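Local coordinates for protein 6-phosphogluconate dehydrogenase, NAD-binding (Geobacter metallireducens, PDB 3PEF) that probably reduces succinic semialdehyde to gamma-hydroxybutyrate with NADPH, as a member of the beta-hydroxyacid dehydrogenase family, at residues G180-F185 / A217-L222. The protein carries 2 engineered substitutions. Residues are numbered along the deposited sequence; the frame is centred on the assembly and turned at random.
Sequences GMMACF and ALKGGL
F185 and M182 reach from the long helix 166-194 onto G220 and K219 of helix 214-224, a buried helix-helix contact in the all-helical C-terminal domain of a beta-hydroxyacid dehydrogenase. The F185 ring arrives edge-on: CZ lies 3.8 Å from the CA of G220, and CE2 is 3.9 Å from the G220 backbone N, which sits at the ring edge in the ring plane. Its CG stands anti to the backbone N (chi1 179°), which sends the ring straight across to the facing helix. With no side chain on G220, the ring edge meets the helix backbone directly, at a place where a CB would be tight. One turn back, M182 starts with its CG likewise opposite the backbone N (chi1 180°), then bends at chi2 and chi3 and brings its terminal methyl to the foot of the lysine. There CE lies 3.6 Å from K219 CG and 3.9 Å from K219 CB, the two side chains crossing at about a right angle. With no hydrogen bond between the segments, the join is apolar, and the CA atoms of F185 and G220 stay 8.6 Å apart. The F185 ring also stacks with that of F216. An alanine in place of F185 would probably open a gap against G220 and deprive F216 of its stacking partner. The lysine lends only its aliphatic base to M182; F278 packs on both side chains, and K219 NZ forms a salt bridge with D277. K219 lies near the cofactor-binding residue A231, its side chain about 7 Å from the bound NADP. Behind the contact, the F185 N to M181 O hydrogen bond, 2.8 Å long, holds the helical turn that carries the ring.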
loop_
_atom_site.group_PDB
_atom_site.type_symbol
_atom_site.label_atom_id
_atom_site.label_comp_id
_atom_site.label_asym_id
_atom_site.label_seq_id
_atom_site.Cartn_x
_atom_site.Cartn_y
_atom_site.Cartn_z
ATOM N N GLY A 180 2.977 -7.484 -9.997
ATOM C CA GLY A 180 1.869 -7.452 -9.061
ATOM C C GLY A 180 1.199 -8.806 -8.956
ATOM O O GLY A 180 0.870 -9.269 -7.854
ATOM N N MET A 181 0.992 -9.475 -10.089
ATOM C CA MET A 181 0.327 -10.771 -9.993
ATOM C C MET A 181 1.172 -11.834 -9.286
ATOM O O MET A 181 0.626 -12.638 -8.540
ATOM C CB MET A 181 -0.346 -11.239 -11.304
ATOM C CG MET A 181 0.532 -11.656 -12.437
ATOM S SD MET A 181 -0.461 -11.734 -13.978
ATOM C CE MET A 181 -1.120 -13.402 -13.896
ATOM N N MET A 182 2.496 -11.802 -9.455
ATOM C CA MET A 182 3.364 -12.686 -8.668
ATOM C C MET A 182 3.224 -12.393 -7.162
ATOM O O MET A 182 3.073 -13.309 -6.331
ATOM C CB MET A 182 4.830 -12.579 -9.122
ATOM C CG MET A 182 5.812 -13.471 -8.334
ATOM S SD MET A 182 5.462 -15.249 -8.472
ATOM C CE MET A 182 5.876 -15.514 -10.193
ATOM N N ALA A 183 3.253 -11.114 -6.811
ATOM C CA ALA A 183 3.112 -10.715 -5.414
ATOM C C ALA A 183 1.781 -11.216 -4.838
ATOM O O ALA A 183 1.736 -11.763 -3.732
ATOM C CB ALA A 183 3.225 -9.202 -5.272
ATOM N N CYS A 184 0.704 -11.050 -5.598
ATOM C CA CYS A 184 -0.608 -11.465 -5.124
ATOM C C CYS A 184 -0.687 -12.985 -5.001
ATOM O O CYS A 184 -1.209 -13.503 -4.027
ATOM C CB CYS A 184 -1.703 -10.949 -6.061
ATOM S SG CYS A 184 -1.885 -9.161 -5.954
ATOM N N PHE A 185 -0.167 -13.679 -6.011
ATOM C CA PHE A 185 -0.173 -15.133 -6.075
ATOM C C PHE A 185 0.533 -15.701 -4.838
ATOM O O PHE A 185 0.025 -16.604 -4.180
ATOM C CB PHE A 185 0.543 -15.549 -7.369
ATOM C CG PHE A 185 0.662 -17.047 -7.589
ATOM C CD1 PHE A 185 -0.463 -17.862 -7.622
ATOM C CD2 PHE A 185 1.908 -17.619 -7.844
ATOM C CE1 PHE A 185 -0.352 -19.230 -7.869
ATOM C CE2 PHE A 185 2.041 -19.000 -8.086
ATOM C CZ PHE A 185 0.911 -19.805 -8.096
ATOM N N ALA A 217 1.289 -21.723 -13.200
ATOM C CA ALA A 217 1.438 -23.168 -13.272
ATOM C C ALA A 217 2.904 -23.559 -13.075
ATOM O O ALA A 217 3.214 -24.454 -12.291
ATOM C CB ALA A 217 0.889 -23.702 -14.602
ATOM N N LEU A 218 3.799 -22.880 -13.788
ATOM C CA LEU A 218 5.235 -23.126 -13.645
ATOM C C LEU A 218 5.777 -22.712 -12.270
ATOM O O LEU A 218 6.415 -23.507 -11.579
ATOM C CB LEU A 218 6.029 -22.413 -14.753
ATOM C CG LEU A 218 7.550 -22.499 -14.572
ATOM C CD1 LEU A 218 8.029 -23.950 -14.738
ATOM C CD2 LEU A 218 8.270 -21.570 -15.537
ATOM N N LYS A 219 5.525 -21.467 -11.867
ATOM C CA LYS A 219 6.084 -20.954 -10.618
ATOM C C LYS A 219 5.483 -21.618 -9.376
ATOM O O LYS A 219 6.176 -21.816 -8.364
ATOM C CB LYS A 219 5.928 -19.426 -10.541
ATOM C CG LYS A 219 6.585 -18.681 -11.707
ATOM C CD LYS A 219 8.121 -18.865 -11.735
ATOM C CE LYS A 219 8.721 -17.947 -12.815
ATOM N NZ LYS A 219 10.204 -18.111 -13.057
ATOM N N GLY A 220 4.193 -21.948 -9.457
ATOM C CA GLY A 220 3.490 -22.584 -8.361
ATOM C C GLY A 220 4.203 -23.879 -8.018
ATOM O O GLY A 220 4.432 -24.184 -6.859
ATOM N N GLY A 221 4.591 -24.627 -9.037
ATOM C CA GLY A 221 5.227 -25.913 -8.810
ATOM C C GLY A 221 6.597 -25.723 -8.182
ATOM O O GLY A 221 6.945 -26.404 -7.218
ATOM N N LEU A 222 7.375 -24.784 -8.725
ATOM C CA LEU A 222 8.724 -24.552 -8.229
ATOM C C LEU A 222 8.660 -24.036 -6.810
ATOM O O LEU A 222 9.483 -24.377 -5.966
ATOM C CB LEU A 222 9.464 -23.566 -9.127
ATOM C CG LEU A 222 9.676 -24.079 -10.545
ATOM C CD1 LEU A 222 10.207 -22.955 -11.428
ATOM C CD2 LEU A 222 10.641 -25.281 -10.519
#